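Local coordinates for protein putative deoxyribonuclease yjjV (Escherichia coli, PDB 1ZZM) that probably hydrolyses ester bonds, as a member of the TatD-type family of metal-dependent hydrolases, binding two divalent metal cations per subunit, at residues V38-T41 with N45-R48; L65-L70 with I131-R136; V76-L81 with Q112-D117; V92-E97 with T254-P259. All coordinates share one frame; numbering follows the deposited sequence.

Contact 1. Residues V38-T41 with N45-R48; sequences VPAT and NFAR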
loop_
_atom_site.group_PDB
_atom_site.type_symbol
_atom_site.label_atom_id
_atom_site.label_comp_id
_atom_site.label_asym_id
_atom_site.label_seq_id
_atom_site.Cartn_x
_atom_site.Cartn_y
_atom_site.Cartn_z
ATOM N N VAL A 38 1.317 4.204 6.701
ATOM C CA VAL A 38 0.639 5.387 6.147
ATOM C C VAL A 38 1.426 5.983 4.986
ATOM O O VAL A 38 2.456 6.617 5.184
ATOM C CB VAL A 38 0.501 6.499 7.240
ATOM C CG1 VAL A 38 -0.318 7.670 6.712
ATOM C CG2 VAL A 38 -0.122 5.912 8.512
ATOM N N PRO A 39 0.964 5.760 3.749
ATOM C CA PRO A 39 1.690 6.317 2.606
ATOM C C PRO A 39 1.202 7.722 2.284
ATOM O O PRO A 39 -0.016 7.977 2.277
ATOM C CB PRO A 39 1.403 5.318 1.497
ATOM C CG PRO A 39 0.051 4.782 1.825
ATOM C CD PRO A 39 -0.117 4.854 3.323
ATOM N N ALA A 40 2.123 8.649 2.028
ATOM C CA ALA A 40 1.681 10.026 1.728
ATOM C C ALA A 40 1.160 10.108 0.301
ATOM O O ALA A 40 1.365 9.183 -0.495
ATOM C CB ALA A 40 2.808 10.994 1.911
ATOM N N THR A 41 0.496 11.225 -0.017
ATOM C CA THR A 41 -0.067 11.461 -1.347
ATOM C C THR A 41 0.540 12.651 -2.068
ATOM O O THR A 41 0.483 12.745 -3.297
ATOM C CB THR A 41 -1.576 11.721 -1.255
ATOM O OG1 THR A 41 -1.806 12.820 -0.342
ATOM C CG2 THR A 41 -2.321 10.429 -0.748
ATOM N N ASN A 45 1.463 17.055 2.390
ATOM C CA ASN A 45 1.096 16.163 3.498
ATOM C C ASN A 45 2.307 15.444 4.131
ATOM O O ASN A 45 2.115 14.652 5.063
ATOM C CB ASN A 45 0.094 15.094 3.034
ATOM C CG ASN A 45 -1.201 15.692 2.573
ATOM O OD1 ASN A 45 -1.479 16.835 2.896
ATOM N ND2 ASN A 45 -2.014 14.930 1.819
ATOM N N PHE A 46 3.530 15.695 3.657
ATOM C CA PHE A 46 4.694 15.002 4.264
ATOM C C PHE A 46 4.838 15.242 5.774
ATOM O O PHE A 46 5.085 14.312 6.552
ATOM C CB PHE A 46 6.018 15.395 3.583
ATOM C CG PHE A 46 6.157 14.887 2.169
ATOM C CD1 PHE A 46 5.204 14.019 1.617
ATOM C CD2 PHE A 46 7.253 15.262 1.395
ATOM C CE1 PHE A 46 5.349 13.536 0.315
ATOM C CE2 PHE A 46 7.407 14.780 0.080
ATOM C CZ PHE A 46 6.447 13.915 -0.454
ATOM N N ALA A 47 4.683 16.489 6.194
ATOM C CA ALA A 47 4.808 16.811 7.601
ATOM C C ALA A 47 3.819 16.066 8.477
ATOM O O ALA A 47 4.204 15.527 9.492
ATOM C CB ALA A 47 4.648 18.326 7.820
ATOM N N ARG A 48 2.544 16.050 8.102
ATOM C CA ARG A 48 1.559 15.369 8.922
ATOM C C ARG A 48 1.721 13.828 8.956
ATOM O O ARG A 48 1.392 13.181 9.958
ATOM C CB ARG A 48 0.161 15.776 8.470
ATOM C CG ARG A 48 -0.341 15.158 7.172
ATOM C CD ARG A 48 -1.691 15.829 6.803
ATOM N NE ARG A 48 -2.395 15.093 5.753
ATOM C CZ ARG A 48 -3.561 15.465 5.243
ATOM N NH1 ARG A 48 -4.158 16.576 5.672
ATOM N NH2 ARG A 48 -4.168 14.696 4.354
#
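The methyl of Ala40 meets the ring of Phe46 at its edge, close to the ring plane, with Ala40 CB 3.9 Å from Phe46 CD1 and about as far from CE1 of the same ring. A single carbon suits this place, since it lets the chain leaving strand 33-39 lie close beneath the start of helix 46-55. Beside this apolar touch, Thr41 OG1 comes to 3.0 Å from Asn45 ND2, and the two side chains run obliquely across one another. With chi1 at 55° the threonine hydroxyl is tucked between its own backbone N and carbonyl carbon, on the side of the asparagine amide.

The other end of that amide faces Arg48: Asn45 OD1 lies 3.4 Å above the guanidinium plane, over its centre. The guanidinium itself is placed from outside by a salt bridge of NE with Asp13 and a cation-pi contact with Phe14, so the asparagine is backed by a charged group that is itself held. The Phe46 ring reaches on to Leu63 and Leu65, apolar neighbours fit for a buried phenyl. Backbone hydrogen bonds join Ala40 to Ala62 and Thr41 to His66 where strand gives way to loop.

Thr41 also lines the pocket occupied by a bound polyether, probably from the crystallisation liquor, and its side chain comes within about 4 Å, nearest atoms, of the side chain of metal-binding His11. This is the strand-to-helix turn of a beta-alpha-beta unit at the C-terminal end of a TIM-barrel strand, the end where such barrels carry their active sites.

Contact 2. Residues L65-L70 with I131-R136; sequences LHPGML and ILHSRR. With ZN (zinc ion), chain C.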
loop_
_atom_site.group_PDB
_atom_site.type_symbol
_atom_site.label_atom_id
_atom_site.label_comp_id
_atom_site.label_asym_id
_atom_site.label_seq_id
_atom_site.Cartn_x
_atom_site.Cartn_y
_atom_site.Cartn_z
ATOM N N LEU A 65 4.727 10.830 -3.998
ATOM C CA LEU A 65 3.738 11.657 -4.696
ATOM C C LEU A 65 2.796 10.763 -5.526
ATOM O O LEU A 65 3.219 10.168 -6.498
ATOM C CB LEU A 65 4.526 12.621 -5.590
ATOM C CG LEU A 65 5.659 13.419 -4.907
ATOM C CD1 LEU A 65 6.470 14.184 -5.954
ATOM C CD2 LEU A 65 5.089 14.427 -3.904
ATOM N N HIS A 66 1.525 10.713 -5.106
ATOM C CA HIS A 66 0.446 9.903 -5.673
ATOM C C HIS A 66 -0.008 10.380 -7.053
ATOM O O HIS A 66 -0.181 11.580 -7.277
ATOM C CB HIS A 66 -0.719 9.913 -4.655
ATOM C CG HIS A 66 -1.734 8.825 -4.857
ATOM N ND1 HIS A 66 -2.507 8.725 -5.994
ATOM C CD2 HIS A 66 -2.189 7.866 -4.010
ATOM C CE1 HIS A 66 -3.397 7.756 -5.841
ATOM N NE2 HIS A 66 -3.226 7.220 -4.643
ATOM N N PRO A 67 -0.198 9.450 -8.013
ATOM C CA PRO A 67 -0.622 9.873 -9.355
ATOM C C PRO A 67 -1.972 10.585 -9.357
ATOM O O PRO A 67 -2.240 11.418 -10.232
ATOM C CB PRO A 67 -0.631 8.563 -10.159
ATOM C CG PRO A 67 -0.902 7.493 -9.110
ATOM C CD PRO A 67 -0.069 7.979 -7.927
ATOM N N GLY A 68 -2.785 10.274 -8.354
ATOM C CA GLY A 68 -4.111 10.889 -8.255
ATOM C C GLY A 68 -4.033 12.365 -7.918
ATOM O O GLY A 68 -4.988 13.102 -8.115
ATOM N N MET A 69 -2.892 12.802 -7.410
ATOM C CA MET A 69 -2.671 14.205 -7.062
ATOM C C MET A 69 -1.650 14.844 -8.022
ATOM O O MET A 69 -0.969 15.816 -7.667
ATOM C CB MET A 69 -2.134 14.307 -5.626
ATOM C CG MET A 69 -3.182 14.046 -4.543
ATOM S SD MET A 69 -3.796 12.353 -4.436
ATOM C CE MET A 69 -4.825 12.478 -2.884
ATOM N N LEU A 70 -1.570 14.320 -9.237
ATOM C CA LEU A 70 -0.586 14.810 -10.204
ATOM C C LEU A 70 -0.532 16.323 -10.354
ATOM O O LEU A 70 0.549 16.905 -10.474
ATOM C CB LEU A 70 -0.813 14.170 -11.587
ATOM C CG LEU A 70 0.283 14.536 -12.601
ATOM C CD1 LEU A 70 1.608 14.009 -12.100
ATOM C CD2 LEU A 70 -0.020 13.966 -13.977
ATOM N N ILE A 131 5.743 1.617 -2.448
ATOM C CA ILE A 131 4.333 1.256 -2.268
ATOM C C ILE A 131 3.704 1.829 -3.523
ATOM O O ILE A 131 3.684 3.052 -3.749
ATOM C CB ILE A 131 3.732 1.904 -0.995
ATOM C CG1 ILE A 131 4.233 1.133 0.241
ATOM C CG2 ILE A 131 2.188 1.880 -1.055
ATOM C CD1 ILE A 131 3.700 1.712 1.611
ATOM N N LEU A 132 3.193 0.927 -4.340
ATOM C CA LEU A 132 2.664 1.283 -5.632
ATOM C C LEU A 132 1.163 1.201 -5.809
ATOM O O LEU A 132 0.507 0.261 -5.343
ATOM C CB LEU A 132 3.328 0.392 -6.694
ATOM C CG LEU A 132 4.844 0.450 -6.812
ATOM C CD1 LEU A 132 5.345 -0.856 -7.491
ATOM C CD2 LEU A 132 5.253 1.704 -7.611
ATOM N N HIS A 133 0.670 2.202 -6.539
ATOM C CA HIS A 133 -0.734 2.343 -6.925
ATOM C C HIS A 133 -0.758 2.029 -8.415
ATOM O O HIS A 133 0.098 2.501 -9.179
ATOM C CB HIS A 133 -1.180 3.797 -6.726
ATOM C CG HIS A 133 -2.599 4.076 -7.141
ATOM N ND1 HIS A 133 -3.666 3.968 -6.281
ATOM C CD2 HIS A 133 -3.109 4.523 -8.312
ATOM C CE1 HIS A 133 -4.777 4.344 -6.893
ATOM N NE2 HIS A 133 -4.464 4.682 -8.133
ATOM N N SER A 134 -1.734 1.231 -8.836
ATOM C CA SER A 134 -1.847 0.883 -10.247
ATOM C C SER A 134 -3.316 0.658 -10.550
ATOM O O SER A 134 -3.958 -0.218 -9.970
ATOM C CB SER A 134 -1.063 -0.391 -10.569
ATOM O OG SER A 134 -1.027 -0.611 -11.997
ATOM N N ARG A 135 -3.855 1.456 -11.453
ATOM C CA ARG A 135 -5.254 1.286 -11.781
ATOM C C ARG A 135 -5.328 1.329 -13.307
ATOM O O ARG A 135 -5.171 2.405 -13.927
ATOM C CB ARG A 135 -6.042 2.420 -11.146
ATOM C CG ARG A 135 -7.501 2.431 -11.548
ATOM C CD ARG A 135 -8.036 3.820 -11.306
ATOM N NE ARG A 135 -9.262 3.810 -10.537
ATOM C CZ ARG A 135 -9.637 4.820 -9.770
ATOM N NH1 ARG A 135 -8.865 5.905 -9.685
ATOM N NH2 ARG A 135 -10.770 4.737 -9.091
ATOM N N ARG A 136 -5.561 0.154 -13.893
ATOM C CA ARG A 136 -5.646 -0.002 -15.341
ATOM C C ARG A 136 -4.304 0.266 -16.006
ATOM O O ARG A 136 -4.247 0.567 -17.199
ATOM C CB ARG A 136 -6.693 0.961 -15.914
ATOM C CG ARG A 136 -8.129 0.578 -15.575
ATOM C CD ARG A 136 -9.127 1.617 -16.111
ATOM N NE ARG A 136 -10.507 1.142 -16.005
ATOM C CZ ARG A 136 -11.518 1.845 -15.490
ATOM N NH1 ARG A 136 -11.318 3.077 -15.018
ATOM N NH2 ARG A 136 -12.736 1.310 -15.445
HETATM ZN ZN ZN C . -3.775 3.527 -4.294
HETATM O O HOH W 1 -4.534 4.867 -2.959
HETATM O O HOH W 2 -6.111 2.939 -4.579
#
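His66 points the edge of its imidazole at the face of His133. The ring centroids are 4.5 Å apart and the planes are inclined at 51°, an edge-to-face pair well short of perpendicular, in which His66 CE1 stands 3.7 Å above the His133 plane, over its centre. His66 is held in this pose at its own edge: Gly68 N donates to His66 ND1 (2.8 Å) almost within the ring plane, while His66 NE2 makes a 3.2 Å hydrogen bond with a zinc-bound water. Glycine suits the donor's position because a beta carbon there would crowd His66 ND1. The two segments are the loop after strand 59-63 and the C-terminal end of strand 130-135, so the histidines meet at the metal-bearing mouth of the TIM barrel. With His66 cut back to an alanine, one face of the His133 ring is likely to lose its cover and the metal-bound water this histidine partner. Extended away from its backbone N (chi1 178°), the His133 ring reaches in to the zinc, which ND1 binds at 2.0 Å together with Glu97 and His157; its NE2 is hydrogen-bonded to Asp101, a second-shell carboxylate that helps fix the ring's rotation. Pro67 adds a rigid apolar flank, its CG 3.8 Å from His133 CD2.

Contact 3. Residues V76-L81 with Q112-D117; sequences VSLEQL and QQWLLD. With ZN (zinc ion), chain D.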
loop_
_atom_site.group_PDB
_atom_site.type_symbol
_atom_site.label_atom_id
_atom_site.label_comp_id
_atom_site.label_asym_id
_atom_site.label_seq_id
_atom_site.Cartn_x
_atom_site.Cartn_y
_atom_site.Cartn_z
ATOM N N VAL A 76 9.522 21.232 -7.049
ATOM C CA VAL A 76 9.716 21.515 -5.630
ATOM C C VAL A 76 9.206 20.320 -4.813
ATOM O O VAL A 76 9.858 19.903 -3.855
ATOM C CB VAL A 76 9.005 22.839 -5.194
ATOM C CG1 VAL A 76 9.063 23.010 -3.705
ATOM C CG2 VAL A 76 9.718 24.038 -5.850
ATOM N N SER A 77 8.081 19.724 -5.215
ATOM C CA SER A 77 7.581 18.541 -4.491
ATOM C C SER A 77 8.635 17.432 -4.512
ATOM O O SER A 77 8.854 16.737 -3.508
ATOM C CB SER A 77 6.304 18.011 -5.157
ATOM O OG SER A 77 5.283 19.003 -5.136
ATOM N N LEU A 78 9.281 17.247 -5.655
ATOM C CA LEU A 78 10.280 16.187 -5.750
ATOM C C LEU A 78 11.521 16.528 -4.940
ATOM O O LEU A 78 12.142 15.653 -4.345
ATOM C CB LEU A 78 10.668 15.920 -7.198
ATOM C CG LEU A 78 9.666 15.055 -7.992
ATOM C CD1 LEU A 78 10.004 15.095 -9.492
ATOM C CD2 LEU A 78 9.743 13.598 -7.480
ATOM N N GLU A 79 11.890 17.798 -4.914
ATOM C CA GLU A 79 13.058 18.159 -4.130
ATOM C C GLU A 79 12.716 17.931 -2.648
ATOM O O GLU A 79 13.562 17.485 -1.860
ATOM C CB GLU A 79 13.432 19.622 -4.363
ATOM C CG GLU A 79 14.654 20.018 -3.574
ATOM C CD GLU A 79 15.026 21.473 -3.755
ATOM O OE1 GLU A 79 15.282 21.930 -4.892
ATOM O OE2 GLU A 79 15.061 22.141 -2.741
ATOM N N GLN A 80 11.482 18.238 -2.257
ATOM C CA GLN A 80 11.094 18.035 -0.850
ATOM C C GLN A 80 11.149 16.554 -0.461
ATOM O O GLN A 80 11.541 16.196 0.654
ATOM C CB GLN A 80 9.683 18.537 -0.596
ATOM C CG GLN A 80 9.526 20.015 -0.624
ATOM C CD GLN A 80 8.055 20.376 -0.459
ATOM O OE1 GLN A 80 7.455 20.213 0.634
ATOM N NE2 GLN A 80 7.453 20.817 -1.539
ATOM N N LEU A 81 10.721 15.706 -1.384
ATOM C CA LEU A 81 10.756 14.255 -1.152
ATOM C C LEU A 81 12.223 13.804 -0.954
ATOM O O LEU A 81 12.549 13.090 0.022
ATOM C CB LEU A 81 10.123 13.552 -2.350
ATOM C CG LEU A 81 10.236 12.026 -2.305
ATOM C CD1 LEU A 81 9.568 11.499 -0.993
ATOM C CD2 LEU A 81 9.530 11.418 -3.557
ATOM N N GLN A 112 2.786 11.199 -15.770
ATOM C CA GLN A 112 2.710 10.258 -14.635
ATOM C C GLN A 112 3.917 9.337 -14.650
ATOM O O GLN A 112 4.495 9.014 -13.592
ATOM C CB GLN A 112 1.479 9.349 -14.718
ATOM C CG GLN A 112 0.154 10.021 -14.387
ATOM C CD GLN A 112 -0.947 8.992 -14.200
ATOM O OE1 GLN A 112 -0.712 7.924 -13.631
ATOM N NE2 GLN A 112 -2.160 9.317 -14.659
ATOM N N GLN A 113 4.267 8.854 -15.842
ATOM C CA GLN A 113 5.411 7.936 -15.930
ATOM C C GLN A 113 6.734 8.604 -15.631
ATOM O O GLN A 113 7.626 7.988 -15.028
ATOM C CB GLN A 113 5.458 7.282 -17.296
ATOM C CG GLN A 113 4.250 6.373 -17.472
ATOM C CD GLN A 113 4.126 5.840 -18.863
ATOM O OE1 GLN A 113 4.750 4.839 -19.210
ATOM N NE2 GLN A 113 3.335 6.522 -19.687
ATOM N N TRP A 114 6.891 9.852 -16.055
ATOM C CA TRP A 114 8.173 10.524 -15.755
ATOM C C TRP A 114 8.275 10.676 -14.238
ATOM O O TRP A 114 9.343 10.448 -13.625
ATOM C CB TRP A 114 8.208 11.921 -16.404
ATOM C CG TRP A 114 9.434 12.676 -16.062
ATOM C CD1 TRP A 114 10.661 12.550 -16.659
ATOM C CD2 TRP A 114 9.580 13.653 -15.034
ATOM N NE1 TRP A 114 11.566 13.400 -16.062
ATOM C CE2 TRP A 114 10.929 14.087 -15.059
ATOM C CE3 TRP A 114 8.707 14.211 -14.094
ATOM C CZ2 TRP A 114 11.426 15.054 -14.174
ATOM C CZ3 TRP A 114 9.200 15.171 -13.218
ATOM C CH2 TRP A 114 10.551 15.582 -13.265
ATOM N N LEU A 115 7.164 11.068 -13.625
ATOM C CA LEU A 115 7.154 11.288 -12.180
ATOM C C LEU A 115 7.406 9.992 -11.424
ATOM O O LEU A 115 8.127 9.975 -10.417
ATOM C CB LEU A 115 5.823 11.916 -11.735
ATOM C CG LEU A 115 5.719 12.181 -10.228
ATOM C CD1 LEU A 115 6.885 13.045 -9.794
ATOM C CD2 LEU A 115 4.392 12.911 -9.915
ATOM N N LEU A 116 6.799 8.908 -11.876
ATOM C CA LEU A 116 7.058 7.613 -11.242
ATOM C C LEU A 116 8.552 7.268 -11.332
ATOM O O LEU A 116 9.161 6.851 -10.356
ATOM C CB LEU A 116 6.271 6.504 -11.951
ATOM C CG LEU A 116 6.598 5.066 -11.559
ATOM C CD1 LEU A 116 6.157 4.809 -10.086
ATOM C CD2 LEU A 116 5.918 4.108 -12.524
ATOM N N ASP A 117 9.155 7.436 -12.502
ATOM C CA ASP A 117 10.567 7.076 -12.604
ATOM C C ASP A 117 11.471 7.956 -11.740
ATOM O O ASP A 117 12.486 7.479 -11.248
ATOM C CB ASP A 117 11.026 7.056 -14.068
ATOM C CG ASP A 117 10.604 5.795 -14.794
ATOM O OD1 ASP A 117 10.124 4.835 -14.145
ATOM O OD2 ASP A 117 10.743 5.728 -16.034
HETATM ZN ZN ZN D . 10.672 3.887 -16.517
#
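Leu78 projects from helix 75-87 and sets both of its methyls against one methyl of Leu115 on helix 109-125. This is the close part of the contact: Leu115 CD1 is 3.7 Å from Leu78 CD2 and equally near Leu78 CD1, so that it rests against the fork of the other leucine. Branched, flexible leucines suit such a place, where the nearest alpha carbons of the two segments, those of Leu78 and Leu115, are 8.7 Å apart and must be bridged by side chains alone. Leu115 extends its CG anti to the backbone N (chi1 180°), which brings its methyl across to its partner.

The outer side shares less surface and is more open to solvent. Here Leu78 CD1 meets the indole of Trp114 obliquely, 3.8 Å from Trp114 CZ3, and this exposed ring gives less of its surface to the contact than the buried Leu115 does. Farther round the same helix, Asp117 OD2 binds a zinc ion at 1.9 Å together with His144 and His148 of helix 138-148, a site distinct from the metal pair in the barrel mouth.

Both helices belong to the outer layer of the barrel: Leu78 also packs on Leu65 in the loop after strand 59-63, whereas Leu116 turns inward to Ile98 and Leu100 of strand 95-101.

Contact 4. Residues V92-E97 with T254-P259; sequences VVAVGE and TLFNVP. With ZN (zinc ion), chain C; ZN (zinc ion), chain B.
Val93 faces the end of helix 241-256, and each of its side-chain carbons has a neighbour there. CB lies 3.8 Å from the carbonyl oxygen of Phe256. From it the two methyls part: Val93 CG1, beside the backbone N (chi1 -60°), reaches Val258 CG2 at 3.9 Å, while Val93 CG2 comes to 3.8 Å from Phe256 CD1, approaching that ring obliquely. A beta-branched residue suits the position, since one short side chain fills the angle between two partners and crosses each nearly at a right angle. Were Val93 replaced by a glycine, a gap would probably open between the phenyl ring and Val258, leaving both with less to pack against.

Next along the chain, Ala94 CB touches the same ring at its edge, 3.9 Å from Phe256 CE1; Leu255 CD2 lies over one face of the ring. Phe256 also reaches Pro129 and Ile131, and the last turn of helix 241-256 packs at the N-terminal end of the TIM barrel, the end away from the metals. Asn257, the first residue beyond the helix, takes a positive phi (74°), turning the chain so that Val258 can run past Tyr60 and Lys35.

Polar backbone atoms at the seam are served by one water, which donates to Val93 O at 2.6 Å and to Phe256 O at 3.0 Å. Farther along the same segment, the chain runs along the barrel wall to Glu97, whose extended side chain bridges the two metals: OE1 binds one zinc at 2.0 Å and OE2 the other at 2.1 Å, with His9 and His11 among the ligands of the first.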
loop_
_atom_site.group_PDB
_atom_site.type_symbol
_atom_site.label_atom_id
_atom_site.label_comp_id
_atom_site.label_asym_id
_atom_site.label_seq_id
_atom_site.Cartn_x
_atom_site.Cartn_y
_atom_site.Cartn_z
ATOM N N VAL A 92 10.100 5.776 8.556
ATOM C CA VAL A 92 9.706 5.918 7.151
ATOM C C VAL A 92 10.255 4.627 6.563
ATOM O O VAL A 92 11.468 4.376 6.607
ATOM C CB VAL A 92 10.364 7.135 6.480
ATOM C CG1 VAL A 92 10.440 6.938 4.981
ATOM C CG2 VAL A 92 9.545 8.374 6.778
ATOM N N VAL A 93 9.388 3.810 5.995
ATOM C CA VAL A 93 9.856 2.530 5.513
ATOM C C VAL A 93 9.806 2.297 4.031
ATOM O O VAL A 93 10.197 1.213 3.579
ATOM C CB VAL A 93 9.069 1.372 6.168
ATOM C CG1 VAL A 93 9.256 1.420 7.665
ATOM C CG2 VAL A 93 7.579 1.462 5.816
ATOM N N ALA A 94 9.329 3.281 3.270
ATOM C CA ALA A 94 9.203 3.096 1.835
ATOM C C ALA A 94 8.989 4.443 1.165
ATOM O O ALA A 94 8.637 5.418 1.833
ATOM C CB ALA A 94 7.970 2.193 1.524
ATOM N N VAL A 95 9.198 4.457 -0.146
ATOM C CA VAL A 95 8.953 5.621 -0.977
ATOM C C VAL A 95 7.564 5.232 -1.399
ATOM O O VAL A 95 7.301 4.261 -2.135
ATOM C CB VAL A 95 9.880 5.712 -2.157
ATOM C CG1 VAL A 95 9.386 6.795 -3.144
ATOM C CG2 VAL A 95 11.269 6.056 -1.648
ATOM N N GLY A 96 6.645 5.994 -0.882
ATOM C CA GLY A 96 5.325 5.608 -1.146
ATOM C C GLY A 96 4.221 6.550 -0.874
ATOM O O GLY A 96 4.270 7.552 -0.146
ATOM N N GLU A 97 3.457 6.064 -1.833
ATOM C CA GLU A 97 2.301 5.995 -2.654
ATOM C C GLU A 97 2.659 6.729 -3.904
ATOM O O GLU A 97 2.509 7.937 -4.027
ATOM C CB GLU A 97 0.892 6.257 -2.175
ATOM C CG GLU A 97 0.139 5.357 -3.209
ATOM C CD GLU A 97 -1.308 4.989 -2.924
ATOM O OE1 GLU A 97 -1.911 5.433 -1.926
ATOM O OE2 GLU A 97 -1.844 4.218 -3.746
ATOM N N THR A 254 9.644 -8.792 5.926
ATOM C CA THR A 254 10.681 -8.980 4.917
ATOM C C THR A 254 10.764 -7.819 3.928
ATOM O O THR A 254 11.849 -7.408 3.518
ATOM C CB THR A 254 10.467 -10.298 4.157
ATOM O OG1 THR A 254 10.507 -11.387 5.091
ATOM C CG2 THR A 254 11.561 -10.490 3.130
ATOM N N LEU A 255 9.611 -7.258 3.586
ATOM C CA LEU A 255 9.590 -6.160 2.648
ATOM C C LEU A 255 9.937 -4.803 3.260
ATOM O O LEU A 255 10.752 -4.081 2.701
ATOM C CB LEU A 255 8.203 -6.072 1.991
ATOM C CG LEU A 255 8.123 -4.987 0.891
ATOM C CD1 LEU A 255 9.087 -5.375 -0.227
ATOM C CD2 LEU A 255 6.680 -4.863 0.331
ATOM N N PHE A 256 9.331 -4.483 4.407
ATOM C CA PHE A 256 9.478 -3.178 5.085
ATOM C C PHE A 256 10.309 -3.111 6.359
ATOM O O PHE A 256 10.748 -2.019 6.772
ATOM C CB PHE A 256 8.107 -2.639 5.495
ATOM C CG PHE A 256 7.152 -2.479 4.375
ATOM C CD1 PHE A 256 7.337 -1.472 3.428
ATOM C CD2 PHE A 256 6.018 -3.303 4.285
ATOM C CE1 PHE A 256 6.417 -1.285 2.424
ATOM C CE2 PHE A 256 5.097 -3.118 3.283
ATOM C CZ PHE A 256 5.292 -2.105 2.345
ATOM N N ASN A 257 10.476 -4.259 7.005
ATOM C CA ASN A 257 11.181 -4.354 8.287
ATOM C C ASN A 257 10.272 -3.776 9.395
ATOM O O ASN A 257 10.725 -3.058 10.293
ATOM C CB ASN A 257 12.530 -3.622 8.245
ATOM C CG ASN A 257 13.548 -4.221 9.227
ATOM O OD1 ASN A 257 13.622 -5.440 9.396
ATOM N ND2 ASN A 257 14.346 -3.371 9.848
ATOM N N VAL A 258 8.975 -4.086 9.303
ATOM C CA VAL A 258 7.971 -3.649 10.285
ATOM C C VAL A 258 7.499 -4.911 11.026
ATOM O O VAL A 258 6.799 -5.744 10.443
ATOM C CB VAL A 258 6.753 -2.980 9.582
ATOM C CG1 VAL A 258 5.619 -2.759 10.575
ATOM C CG2 VAL A 258 7.179 -1.653 8.967
ATOM N N PRO A 259 7.865 -5.059 12.323
ATOM C CA PRO A 259 7.542 -6.186 13.219
ATOM C C PRO A 259 6.070 -6.371 13.603
ATOM O O PRO A 259 5.539 -7.505 13.481
ATOM C CB PRO A 259 8.398 -5.895 14.441
ATOM C CG PRO A 259 8.270 -4.413 14.551
ATOM C CD PRO A 259 8.467 -3.953 13.096
ATOM O OXT PRO A 259 5.465 -5.382 14.058
HETATM ZN ZN ZN C . -3.775 3.527 -4.294
HETATM ZN ZN ZN B . -3.556 4.535 -1.218
HETATM O O HOH W 3 12.044 -0.190 4.783
HETATM O O HOH W 1 -4.534 4.867 -2.959
HETATM O O HOH W 2 -6.111 2.939 -4.579
#

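In the fold
Three of the contacts gather round one TIM barrel core, and contact 3 lies outside it in the helical layer. Contact 1 closes first along the chain; contact 3 falls wholly between the two segments of contact 2, and contact 4, ending at the C-terminus, crosses both. Contacts 2 and 4 have centres about 17 Å apart yet meet on neighbouring strands 95-101 and 130-135 and share a zinc ion with its two waters. Contact 1 joins contact 2 through the Thr41 to His66 backbone and touches Glu97 of contact 4. Contact 3, about 12 Å from contact 2 between centres, packs behind its loop. Contacts 2 and 4 thus meet at the metal pair, which contact 1 borders.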